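Local coordinates for FMN-binding protein (Syntrophomonas wolfei subsp. wolfei, PDB 3IN6), which binds flavin mononucleotide at a site completed by the second subunit of a dimer, as a flavoprotein probably of the split-barrel kind, at residues Ile49-Met54 / Lys116-Asn121; Ile60-Phe65 / Asn131-Lys136; Glu110-Ile115 / Phe127-Cys132. All coordinates share one frame; numbering follows the deposited sequence.

Contact 1 of 3, residues Ile49-Met54 / Lys116-Asn121. With FMN (flavin mononucleotide), chain C.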
loop_
_atom_site.group_PDB
_atom_site.type_symbol
_atom_site.label_atom_id
_atom_site.label_comp_id
_atom_site.label_asym_id
_atom_site.label_seq_id
_atom_site.Cartn_x
_atom_site.Cartn_y
_atom_site.Cartn_z
ATOM N N ILE A 49 -1.882 0.632 9.075
ATOM C CA ILE A 49 -3.139 0.536 9.829
ATOM C C ILE A 49 -3.368 -0.903 10.277
ATOM O O ILE A 49 -3.726 -1.753 9.443
ATOM C CB ILE A 49 -4.349 0.950 8.928
ATOM C CG1 ILE A 49 -4.160 2.363 8.380
ATOM C CG2 ILE A 49 -5.665 0.852 9.693
ATOM C CD1 ILE A 49 -3.929 3.462 9.444
ATOM N N SER A 50 -3.177 -1.188 11.563
ATOM C CA SER A 50 -3.366 -2.555 12.056
ATOM C C SER A 50 -4.463 -2.782 13.138
ATOM O O SER A 50 -4.709 -3.945 13.483
ATOM C CB SER A 50 -2.031 -3.128 12.554
ATOM O OG SER A 50 -1.618 -2.493 13.750
ATOM N N VAL A 51 -5.100 -1.738 13.697
ATOM C CA VAL A 51 -6.177 -1.987 14.686
ATOM C C VAL A 51 -7.464 -2.294 13.905
ATOM O O VAL A 51 -8.351 -1.435 13.740
ATOM C CB VAL A 51 -6.374 -0.836 15.674
ATOM C CG1 VAL A 51 -7.440 -1.219 16.714
ATOM C CG2 VAL A 51 -5.069 -0.521 16.371
ATOM N N LEU A 52 -7.552 -3.543 13.439
ATOM C CA LEU A 52 -8.632 -3.989 12.535
ATOM C C LEU A 52 -9.317 -5.282 12.926
ATOM O O LEU A 52 -8.749 -6.128 13.627
ATOM C CB LEU A 52 -8.047 -4.305 11.155
ATOM C CG LEU A 52 -7.303 -3.284 10.328
ATOM C CD1 LEU A 52 -6.863 -3.983 9.052
ATOM C CD2 LEU A 52 -8.194 -2.063 10.028
ATOM N N GLU A 53 -10.504 -5.458 12.358
ATOM C CA GLU A 53 -11.281 -6.676 12.527
ATOM C C GLU A 53 -12.247 -6.888 11.362
ATOM O O GLU A 53 -12.975 -5.953 10.954
ATOM C CB GLU A 53 -12.039 -6.631 13.852
ATOM C CG GLU A 53 -12.766 -7.914 14.183
ATOM C CD GLU A 53 -13.317 -7.924 15.596
ATOM O OE1 GLU A 53 -12.819 -7.165 16.447
ATOM O OE2 GLU A 53 -14.225 -8.721 15.862
HETATM N N MSE A 54 -12.225 -8.090 10.801
HETATM C CA MSE A 54 -13.156 -8.486 9.737
HETATM C C MSE A 54 -14.309 -9.249 10.400
HETATM O O MSE A 54 -14.080 -10.145 11.223
HETATM C CB MSE A 54 -12.459 -9.322 8.673
HETATM C CG MSE A 54 -13.375 -10.030 7.715
HETATM SE SE MSE A 54 -12.288 -10.763 6.285
HETATM C CE MSE A 54 -13.598 -11.903 5.387
ATOM N N LYS A 116 -13.170 -0.730 20.091
ATOM C CA LYS A 116 -12.600 -0.102 21.282
ATOM C C LYS A 116 -11.922 -1.168 22.139
ATOM O O LYS A 116 -10.773 -0.995 22.571
ATOM C CB LYS A 116 -13.686 0.628 22.095
ATOM C CG LYS A 116 -13.180 1.321 23.357
ATOM N N LYS A 117 -12.647 -2.264 22.377
ATOM C CA LYS A 117 -12.133 -3.398 23.141
ATOM C C LYS A 117 -10.794 -3.853 22.562
ATOM O O LYS A 117 -9.823 -4.027 23.290
ATOM C CB LYS A 117 -13.130 -4.556 23.125
ATOM C CG LYS A 117 -14.461 -4.242 23.791
ATOM N N ARG A 118 -10.745 -4.020 21.245
ATOM C CA ARG A 118 -9.517 -4.430 20.575
ATOM C C ARG A 118 -8.388 -3.423 20.814
ATOM O O ARG A 118 -7.298 -3.810 21.238
ATOM C CB ARG A 118 -9.761 -4.627 19.071
ATOM C CG ARG A 118 -8.525 -5.028 18.272
ATOM C CD ARG A 118 -8.865 -5.334 16.829
ATOM N NE ARG A 118 -9.653 -6.556 16.684
ATOM C CZ ARG A 118 -9.156 -7.781 16.519
ATOM N NH1 ARG A 118 -7.848 -8.001 16.468
ATOM N NH2 ARG A 118 -9.982 -8.809 16.396
ATOM N N LEU A 119 -8.658 -2.140 20.553
ATOM C CA LEU A 119 -7.656 -1.080 20.738
ATOM C C LEU A 119 -7.102 -1.022 22.161
ATOM O O LEU A 119 -5.925 -0.694 22.350
ATOM C CB LEU A 119 -8.219 0.292 20.351
ATOM C CG LEU A 119 -7.265 1.496 20.442
ATOM C CD1 LEU A 119 -5.949 1.240 19.697
ATOM C CD2 LEU A 119 -7.939 2.771 19.917
ATOM N N ASP A 120 -7.940 -1.334 23.152
ATOM C CA ASP A 120 -7.503 -1.325 24.558
ATOM C C ASP A 120 -6.308 -2.258 24.789
ATOM O O ASP A 120 -5.439 -1.975 25.621
ATOM C CB ASP A 120 -8.647 -1.719 25.508
ATOM C CG ASP A 120 -9.730 -0.645 25.634
ATOM O OD1 ASP A 120 -9.507 0.516 25.232
ATOM O OD2 ASP A 120 -10.813 -0.969 26.167
ATOM N N ASN A 121 -6.259 -3.356 24.035
ATOM C CA ASN A 121 -5.180 -4.337 24.156
ATOM C C ASN A 121 -3.993 -4.060 23.225
ATOM O O ASN A 121 -3.288 -4.991 22.840
ATOM C CB ASN A 121 -5.736 -5.736 23.885
ATOM C CG ASN A 121 -6.896 -6.087 24.792
ATOM O OD1 ASN A 121 -7.029 -5.544 25.888
ATOM N ND2 ASN A 121 -7.736 -7.007 24.343
HETATM N N1 FMN C . -3.449 4.655 12.861
HETATM C C2 FMN C . -4.820 4.467 12.894
HETATM O O2 FMN C . -5.581 5.438 12.829
HETATM N N3 FMN C . -5.335 3.181 13.001
HETATM C C4 FMN C . -4.492 2.081 13.084
HETATM O O4 FMN C . -4.990 0.946 13.185
HETATM C C4A FMN C . -3.102 2.278 13.068
HETATM N N5 FMN C . -2.223 1.203 13.160
HETATM C C5A FMN C . -0.846 1.387 13.135
HETATM C C6 FMN C . 0.004 0.274 13.217
HETATM C C7 FMN C . 1.390 0.450 13.201
HETATM C C7M FMN C . 2.277 -0.755 13.293
HETATM C C8 FMN C . 1.938 1.735 13.085
HETATM C C8M FMN C . 3.430 1.943 13.050
HETATM C C9 FMN C . 1.087 2.845 12.993
HETATM C C9A FMN C . -0.317 2.681 13.022
HETATM N N10 FMN C . -1.196 3.770 12.926
HETATM C C10 FMN C . -2.579 3.572 12.957
HETATM C "C1'" FMN C . -0.671 5.185 12.820
HETATM C "C2'" FMN C . -0.673 5.721 11.388
HETATM O "O2'" FMN C . 0.028 4.848 10.529
HETATM C "C3'" FMN C . -0.063 7.128 11.385
HETATM O "O3'" FMN C . -0.973 8.010 12.013
HETATM C "C4'" FMN C . 0.295 7.647 9.988
HETATM O "O4'" FMN C . 1.079 8.814 10.100
HETATM C "C5'" FMN C . -0.934 7.986 9.161
HETATM O "O5'" FMN C . -0.532 8.381 7.872
HETATM P P FMN C . -1.406 9.409 6.978
HETATM O O1P FMN C . -1.345 10.804 7.539
HETATM O O2P FMN C . -2.867 8.998 6.894
HETATM O O3P FMN C . -0.713 9.398 5.656
#

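Contact 2 of 3, residues Ile60-Phe65 / Asn131-Lys136. With FMN (flavin mononucleotide), chain C.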
loop_
_atom_site.group_PDB
_atom_site.type_symbol
_atom_site.label_atom_id
_atom_site.label_comp_id
_atom_site.label_asym_id
_atom_site.label_seq_id
_atom_site.Cartn_x
_atom_site.Cartn_y
_atom_site.Cartn_z
ATOM N N ILE A 60 -15.195 -4.840 7.322
ATOM C CA ILE A 60 -13.938 -4.610 8.046
ATOM C C ILE A 60 -14.176 -3.350 8.872
ATOM O O ILE A 60 -14.724 -2.361 8.373
ATOM C CB ILE A 60 -12.682 -4.447 7.142
ATOM C CG1 ILE A 60 -12.306 -5.769 6.483
ATOM C CG2 ILE A 60 -11.474 -3.986 7.973
ATOM C CD1 ILE A 60 -11.267 -5.604 5.389
ATOM N N ILE A 61 -13.836 -3.421 10.154
ATOM C CA ILE A 61 -13.917 -2.268 11.040
ATOM C C ILE A 61 -12.499 -1.930 11.454
ATOM O O ILE A 61 -11.616 -2.787 11.550
ATOM C CB ILE A 61 -14.867 -2.422 12.256
ATOM C CG1 ILE A 61 -14.468 -3.588 13.165
ATOM C CG2 ILE A 61 -16.313 -2.604 11.796
ATOM C CD1 ILE A 61 -15.136 -3.506 14.541
ATOM N N CYS A 62 -12.306 -0.657 11.724
ATOM C CA CYS A 62 -10.996 -0.131 11.942
ATOM C C CYS A 62 -11.051 1.053 12.903
ATOM O O CYS A 62 -11.956 1.907 12.801
ATOM C CB CYS A 62 -10.558 0.288 10.541
ATOM S SG CYS A 62 -9.277 1.432 10.375
ATOM N N ALA A 63 -10.103 1.090 13.837
ATOM C CA ALA A 63 -10.005 2.185 14.789
ATOM C C ALA A 63 -9.293 3.348 14.123
ATOM O O ALA A 63 -8.214 3.174 13.564
ATOM C CB ALA A 63 -9.230 1.759 16.013
ATOM N N ARG A 64 -9.891 4.528 14.160
ATOM C CA ARG A 64 -9.216 5.692 13.631
ATOM C C ARG A 64 -8.776 6.601 14.789
ATOM O O ARG A 64 -9.606 7.234 15.464
ATOM C CB ARG A 64 -10.088 6.417 12.618
ATOM C CG ARG A 64 -9.344 7.503 11.852
ATOM C CD ARG A 64 -9.565 8.827 12.505
ATOM N NE ARG A 64 -8.616 9.867 12.124
ATOM C CZ ARG A 64 -8.877 11.164 12.234
ATOM N NH1 ARG A 64 -10.058 11.570 12.677
ATOM N NH2 ARG A 64 -7.967 12.060 11.880
ATOM N N PHE A 65 -7.464 6.607 15.037
ATOM C CA PHE A 65 -6.858 7.441 16.072
ATOM C C PHE A 65 -5.791 8.393 15.503
ATOM O O PHE A 65 -5.607 9.483 16.038
ATOM C CB PHE A 65 -6.333 6.603 17.247
ATOM C CG PHE A 65 -5.336 5.540 16.871
ATOM C CD1 PHE A 65 -5.762 4.268 16.490
ATOM C CD2 PHE A 65 -3.964 5.787 16.959
ATOM C CE1 PHE A 65 -4.830 3.265 16.168
ATOM C CE2 PHE A 65 -3.025 4.793 16.636
ATOM C CZ PHE A 65 -3.461 3.534 16.240
ATOM N N ASN A 131 -12.760 7.763 15.638
ATOM C CA ASN A 131 -13.802 7.204 14.800
ATOM C C ASN A 131 -13.682 5.692 14.723
ATOM O O ASN A 131 -12.584 5.128 14.837
ATOM C CB ASN A 131 -13.696 7.672 13.322
ATOM C CG ASN A 131 -13.375 9.156 13.153
ATOM O OD1 ASN A 131 -12.224 9.568 13.287
ATOM N ND2 ASN A 131 -14.379 9.945 12.769
ATOM N N CYS A 132 -14.821 5.046 14.517
ATOM C CA CYS A 132 -14.823 3.654 14.150
ATOM C C CYS A 132 -15.203 3.715 12.668
ATOM O O CYS A 132 -16.262 4.244 12.320
ATOM C CB CYS A 132 -15.836 2.837 14.934
ATOM S SG CYS A 132 -15.854 1.151 14.305
ATOM N N LEU A 133 -14.312 3.255 11.796
ATOM C CA LEU A 133 -14.595 3.255 10.382
ATOM C C LEU A 133 -15.154 1.890 10.020
ATOM O O LEU A 133 -14.569 0.865 10.370
ATOM C CB LEU A 133 -13.342 3.563 9.555
ATOM C CG LEU A 133 -12.671 4.905 9.835
ATOM C CD1 LEU A 133 -11.432 5.015 8.978
ATOM C CD2 LEU A 133 -13.636 6.078 9.608
ATOM N N VAL A 134 -16.291 1.877 9.329
ATOM C CA VAL A 134 -16.910 0.623 8.943
ATOM C C VAL A 134 -16.777 0.481 7.447
ATOM O O VAL A 134 -17.253 1.347 6.705
ATOM C CB VAL A 134 -18.395 0.572 9.366
ATOM C CG1 VAL A 134 -18.978 -0.806 9.073
ATOM C CG2 VAL A 134 -18.537 0.928 10.868
ATOM N N PHE A 135 -16.124 -0.591 7.002
ATOM C CA PHE A 135 -15.942 -0.828 5.565
ATOM C C PHE A 135 -16.741 -2.001 5.027
ATOM O O PHE A 135 -16.934 -2.984 5.706
ATOM C CB PHE A 135 -14.475 -1.100 5.205
ATOM C CG PHE A 135 -13.527 0.007 5.571
ATOM C CD1 PHE A 135 -13.236 1.014 4.669
ATOM C CD2 PHE A 135 -12.860 -0.007 6.801
ATOM C CE1 PHE A 135 -12.321 2.035 5.003
ATOM C CE2 PHE A 135 -11.950 0.996 7.138
ATOM C CZ PHE A 135 -11.685 2.028 6.230
ATOM N N LYS A 136 -17.184 -1.875 3.778
ATOM C CA LYS A 136 -17.821 -2.966 3.061
ATOM C C LYS A 136 -16.741 -3.550 2.190
ATOM O O LYS A 136 -16.028 -2.801 1.501
ATOM C CB LYS A 136 -18.981 -2.466 2.187
ATOM C CG LYS A 136 -19.524 -3.519 1.210
ATOM C CD LYS A 136 -20.595 -2.909 0.278
ATOM C CE LYS A 136 -21.052 -3.904 -0.792
ATOM N NZ LYS A 136 -22.047 -3.307 -1.745
HETATM N N1 FMN C . -3.449 4.655 12.861
HETATM C C2 FMN C . -4.820 4.467 12.894
HETATM O O2 FMN C . -5.581 5.438 12.829
HETATM N N3 FMN C . -5.335 3.181 13.001
HETATM C C4 FMN C . -4.492 2.081 13.084
HETATM O O4 FMN C . -4.990 0.946 13.185
HETATM C C4A FMN C . -3.102 2.278 13.068
HETATM N N5 FMN C . -2.223 1.203 13.160
HETATM C C5A FMN C . -0.846 1.387 13.135
HETATM C C6 FMN C . 0.004 0.274 13.217
HETATM C C7 FMN C . 1.390 0.450 13.201
HETATM C C7M FMN C . 2.277 -0.755 13.293
HETATM C C8 FMN C . 1.938 1.735 13.085
HETATM C C8M FMN C . 3.430 1.943 13.050
HETATM C C9 FMN C . 1.087 2.845 12.993
HETATM C C9A FMN C . -0.317 2.681 13.022
HETATM N N10 FMN C . -1.196 3.770 12.926
HETATM C C10 FMN C . -2.579 3.572 12.957
HETATM C "C1'" FMN C . -0.671 5.185 12.820
HETATM C "C2'" FMN C . -0.673 5.721 11.388
HETATM O "O2'" FMN C . 0.028 4.848 10.529
HETATM C "C3'" FMN C . -0.063 7.128 11.385
HETATM O "O3'" FMN C . -0.973 8.010 12.013
HETATM C "C4'" FMN C . 0.295 7.647 9.988
HETATM O "O4'" FMN C . 1.079 8.814 10.100
HETATM C "C5'" FMN C . -0.934 7.986 9.161
HETATM O "O5'" FMN C . -0.532 8.381 7.872
HETATM P P FMN C . -1.406 9.409 6.978
HETATM O O1P FMN C . -1.345 10.804 7.539
HETATM O O2P FMN C . -2.867 8.998 6.894
HETATM O O3P FMN C . -0.713 9.398 5.656
#

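Contact 3 of 3, residues Glu110-Ile115 / Phe127-Cys132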
loop_
_atom_site.group_PDB
_atom_site.type_symbol
_atom_site.label_atom_id
_atom_site.label_comp_id
_atom_site.label_asym_id
_atom_site.label_seq_id
_atom_site.Cartn_x
_atom_site.Cartn_y
_atom_site.Cartn_z
ATOM N N GLU A 110 -22.450 -0.857 18.346
ATOM C CA GLU A 110 -21.782 -2.160 18.426
ATOM C C GLU A 110 -20.375 -2.171 17.801
ATOM O O GLU A 110 -19.433 -2.690 18.397
ATOM C CB GLU A 110 -22.661 -3.265 17.808
ATOM C CG GLU A 110 -23.000 -3.064 16.327
ATOM C CD GLU A 110 -23.842 -4.187 15.742
ATOM O OE1 GLU A 110 -24.216 -5.120 16.491
ATOM O OE2 GLU A 110 -24.117 -4.140 14.518
ATOM N N TYR A 111 -20.235 -1.593 16.619
ATOM C CA TYR A 111 -18.930 -1.549 15.935
ATOM C C TYR A 111 -17.891 -0.762 16.730
ATOM O O TYR A 111 -16.763 -1.213 16.905
ATOM C CB TYR A 111 -19.054 -0.908 14.568
ATOM C CG TYR A 111 -19.882 -1.660 13.568
ATOM C CD1 TYR A 111 -19.546 -2.961 13.184
ATOM C CD2 TYR A 111 -20.959 -1.047 12.937
ATOM C CE1 TYR A 111 -20.295 -3.641 12.236
ATOM C CE2 TYR A 111 -21.701 -1.711 11.985
ATOM C CZ TYR A 111 -21.370 -3.004 11.635
ATOM O OH TYR A 111 -22.132 -3.649 10.680
ATOM N N PHE A 112 -18.292 0.419 17.196
ATOM C CA PHE A 112 -17.425 1.286 17.989
ATOM C C PHE A 112 -16.963 0.564 19.251
ATOM O O PHE A 112 -15.773 0.550 19.574
ATOM C CB PHE A 112 -18.170 2.578 18.344
ATOM C CG PHE A 112 -17.334 3.582 19.077
ATOM C CD1 PHE A 112 -16.561 4.499 18.383
ATOM C CD2 PHE A 112 -17.331 3.627 20.456
ATOM C CE1 PHE A 112 -15.793 5.437 19.058
ATOM C CE2 PHE A 112 -16.558 4.565 21.134
ATOM C CZ PHE A 112 -15.796 5.464 20.435
ATOM N N ASP A 113 -17.916 -0.038 19.956
ATOM C CA ASP A 113 -17.629 -0.787 21.171
ATOM C C ASP A 113 -16.678 -1.948 20.884
ATOM O O ASP A 113 -15.724 -2.190 21.614
ATOM C CB ASP A 113 -18.928 -1.314 21.797
ATOM C CG ASP A 113 -19.810 -0.202 22.382
ATOM O OD1 ASP A 113 -19.357 0.962 22.522
ATOM O OD2 ASP A 113 -20.974 -0.515 22.724
ATOM N N ARG A 114 -16.948 -2.667 19.806
ATOM C CA ARG A 114 -16.121 -3.799 19.405
ATOM C C ARG A 114 -14.670 -3.373 19.143
ATOM O O ARG A 114 -13.747 -3.933 19.724
ATOM C CB ARG A 114 -16.720 -4.428 18.148
ATOM C CG ARG A 114 -16.042 -5.685 17.657
ATOM C CD ARG A 114 -16.149 -6.817 18.659
ATOM N NE ARG A 114 -15.599 -8.045 18.103
ATOM C CZ ARG A 114 -15.545 -9.208 18.743
ATOM N NH1 ARG A 114 -16.023 -9.335 19.978
ATOM N NH2 ARG A 114 -15.015 -10.259 18.134
ATOM N N ILE A 115 -14.471 -2.372 18.286
ATOM C CA ILE A 115 -13.113 -1.936 17.954
ATOM C C ILE A 115 -12.400 -1.289 19.152
ATOM O O ILE A 115 -11.171 -1.293 19.214
ATOM C CB ILE A 115 -13.088 -0.961 16.746
ATOM C CG1 ILE A 115 -11.717 -0.972 16.060
ATOM C CG2 ILE A 115 -13.469 0.463 17.170
ATOM C CD1 ILE A 115 -11.336 -2.298 15.413
ATOM N N PHE A 127 -3.963 6.191 22.824
ATOM C CA PHE A 127 -4.412 7.093 21.759
ATOM C C PHE A 127 -5.941 7.051 21.715
ATOM O O PHE A 127 -6.533 5.974 21.667
ATOM C CB PHE A 127 -3.805 6.729 20.396
ATOM C CG PHE A 127 -2.343 7.059 20.279
ATOM C CD1 PHE A 127 -1.377 6.176 20.747
ATOM C CD2 PHE A 127 -1.932 8.255 19.704
ATOM C CE1 PHE A 127 -0.023 6.482 20.649
ATOM C CE2 PHE A 127 -0.581 8.571 19.599
ATOM C CZ PHE A 127 0.374 7.684 20.071
ATOM N N PRO A 128 -6.588 8.225 21.759
ATOM C CA PRO A 128 -8.043 8.239 21.761
ATOM C C PRO A 128 -8.666 7.791 20.442
ATOM O O PRO A 128 -8.159 8.116 19.362
ATOM C CB PRO A 128 -8.384 9.702 22.055
ATOM C CG PRO A 128 -7.192 10.469 21.677
ATOM C CD PRO A 128 -6.018 9.578 21.885
ATOM N N LEU A 129 -9.766 7.048 20.552
ATOM C CA LEU A 129 -10.511 6.560 19.404
ATOM C C LEU A 129 -11.403 7.689 18.877
ATOM O O LEU A 129 -12.435 8.023 19.482
ATOM C CB LEU A 129 -11.357 5.355 19.827
ATOM C CG LEU A 129 -12.062 4.531 18.759
ATOM C CD1 LEU A 129 -11.034 3.841 17.890
ATOM C CD2 LEU A 129 -12.971 3.507 19.413
ATOM N N LYS A 130 -10.994 8.285 17.757
ATOM C CA LYS A 130 -11.747 9.395 17.139
ATOM C C LYS A 130 -12.924 8.917 16.274
ATOM O O LYS A 130 -13.955 9.593 16.168
ATOM C CB LYS A 130 -10.802 10.283 16.317
ATOM C CG LYS A 130 -9.760 11.015 17.171
ATOM C CD LYS A 130 -8.832 11.912 16.352
ATOM C CE LYS A 130 -7.992 11.095 15.389
ATOM N NZ LYS A 130 -6.921 11.888 14.695
ATOM N N ASN A 131 -12.760 7.763 15.638
ATOM C CA ASN A 131 -13.802 7.204 14.800
ATOM C C ASN A 131 -13.682 5.692 14.723
ATOM O O ASN A 131 -12.584 5.128 14.837
ATOM C CB ASN A 131 -13.696 7.672 13.322
ATOM C CG ASN A 131 -13.375 9.156 13.153
ATOM O OD1 ASN A 131 -12.224 9.568 13.287
ATOM N ND2 ASN A 131 -14.379 9.945 12.769
ATOM N N CYS A 132 -14.821 5.046 14.517
ATOM C CA CYS A 132 -14.823 3.654 14.150
ATOM C C CYS A 132 -15.203 3.715 12.668
ATOM O O CYS A 132 -16.262 4.244 12.320
ATOM C CB CYS A 132 -15.836 2.837 14.934
ATOM S SG CYS A 132 -15.854 1.151 14.305
#

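Contact 1 of 3, residues Ile49-Met54 / Lys116-Asn121
Glu53 OE1 takes two N-H groups from Arg118: a bond from NE at 3.2 Å and a weak one from NH2 at 3.3 Å, together a salt bridge. The carboxylate oxygen lies almost in the guanidinium plane, but the arginine approaches it on its anti side and 33° out of the carboxylate plane, with the two flat groups turned 70° apart. Arg118 reaches the strand edge by running out extended from the helix and bending at chi3 (-69°), which lays one guanidinium face over Leu52 O. That oxygen is not bonded to NE; it accepts from Asn29 instead. The other carboxylate oxygen, OE2, pairs with Arg114, so two helix arginines share one buried glutamate and probably favour its ionised form. Nearer the flavin the contact turns apolar: Val51 CG2 meets Leu119 CD1 at 3.9 Å, the two side chains crossing at about a right angle. Val51 centres an inverse gamma turn, and the backbone around it faces the cofactor. Ser50 N donates to FMN N5 at 3.0 Å and Val51 N to FMN O4 at 2.7 Å, reading the polar edge of the isoalloxazine. The helix 110-120 thus packs against the backbone segment that binds the flavin.

Contact 2 of 3, residues Ile60-Phe65 / Asn131-Lys136
Strands 60-64 and 131-136 run antiparallel, 158° between their directions and 4.8 Å apart at closest, with hydrogen-bonded pairs at Ile60-Phe135, Cys62-Leu133 and Arg64-Asn131. The two pairs between them, Ile61-Val134 and Ala63-Cys132, are non-hydrogen-bonded and turn their side chains to the face covered by helix 110-120. There Ile61 CG2 rests on Val134 CG1 at 4.2 Å. Ile61 CG1 stands between the backbone N and the carbonyl carbon (chi1 60°), which carries the end of the chain away from strand 131-136.

On the other face, Phe135 turns its ring edge to Cys62: CE2 meets Cys62 CB in the ring plane at 3.7 Å. Leu133 follows, its CG against Arg64 CB at 4.1 Å. Arg64 and Asn131 end this row, running out together in the same direction. NH1 of the arginine appears to donate to Asn131 OD1 within the guanidinium plane, although the place of that oxygen is uncertain. The stronger partners lie beyond the strands: Arg64 NH2 forms a salt bridge with Asp68, and Asn131 ND2 donates to Asp105.

At its far end strand 60-64 meets the flavin. FMN N3 donates to Ala63 O at 2.9 Å, while Phe65 N donates to FMN O2 at 3.1 Å. The Phe65 ring lies over the pyrimidine part of the isoalloxazine, with FMN C2 3.5 Å above the ring plane, toward its rim. Backbone recognition of the pyrimidine edge from a strand end, with an aromatic ring over the flavin, makes this part of the FMN site on an antiparallel sheet, consistent with the split-barrel fold of FMN-binding proteins.

Contact 3 of 3, residues Glu110-Ile115 / Phe127-Cys132
Phe112 and Leu129 make a CH-pi contact: the CD2 methyl of the leucine sits over one face of the ring, 3.8 Å from its centroid and 25° off the normal. The closest carbon is Phe112 CE1, 3.4 Å from Leu129 CD2, so the methyl lies toward the rim, and the two side chains run past one another head to tail. With CG anti to the backbone N (chi1 -176°), Phe112 swings its ring off the helix toward the 127-132 segment. An alanine at this position would remove the ring and is likely to open a gap over Leu129 CD2, leaving that methyl without its aromatic cover on this side.

The contact joins helix 110-120 to the strand 131-141 that follows it, where the chain re-enters the antiparallel sheet through a classic beta bulge: Lys130 and Asn131 both face Arg64 of the neighbouring strand.

No hydrogen bond crosses from one segment to the other, and the remaining contacts are apolar, gathering on Cys132 and Leu129. Cys132 CB lies 3.9 Å from Phe112 CD1, meeting the ring obliquely, while its SG reaches Tyr111 CB at 3.8 Å. One helical turn after Tyr111, Ile115 sets CG2 against both Cys132 and Leu129, 3.8 Å from Cys132 SG and 3.8 Å from Leu129 CD2. Ile115 and Leu129 also touch Ala63 of the FMN site.

How the contacts relate
After the N-terminal helix 2-28 and two strands, the chain reaches 49-54, then turns back as 60-65, its neighbour in the sheet, with Glu53 paired to Ile61 and Val51 to Ala63. After helix 68-77 and two long strands comes helix 110-120: its later part, 116-121, closes contact 1 across 61 intervening residues, while its earlier part, 110-115, waits for 127-132. That segment closes contact 3 over a short loop, and strand 131-136 then closes contact 2 beside 60-65. Contact 1 crosses both others along the chain, whereas contact 3 starts later than contact 2 but ends on the same part, sharing Asn131 and Cys132. Together they tie one helix to three neighbouring strands next to the flavin site.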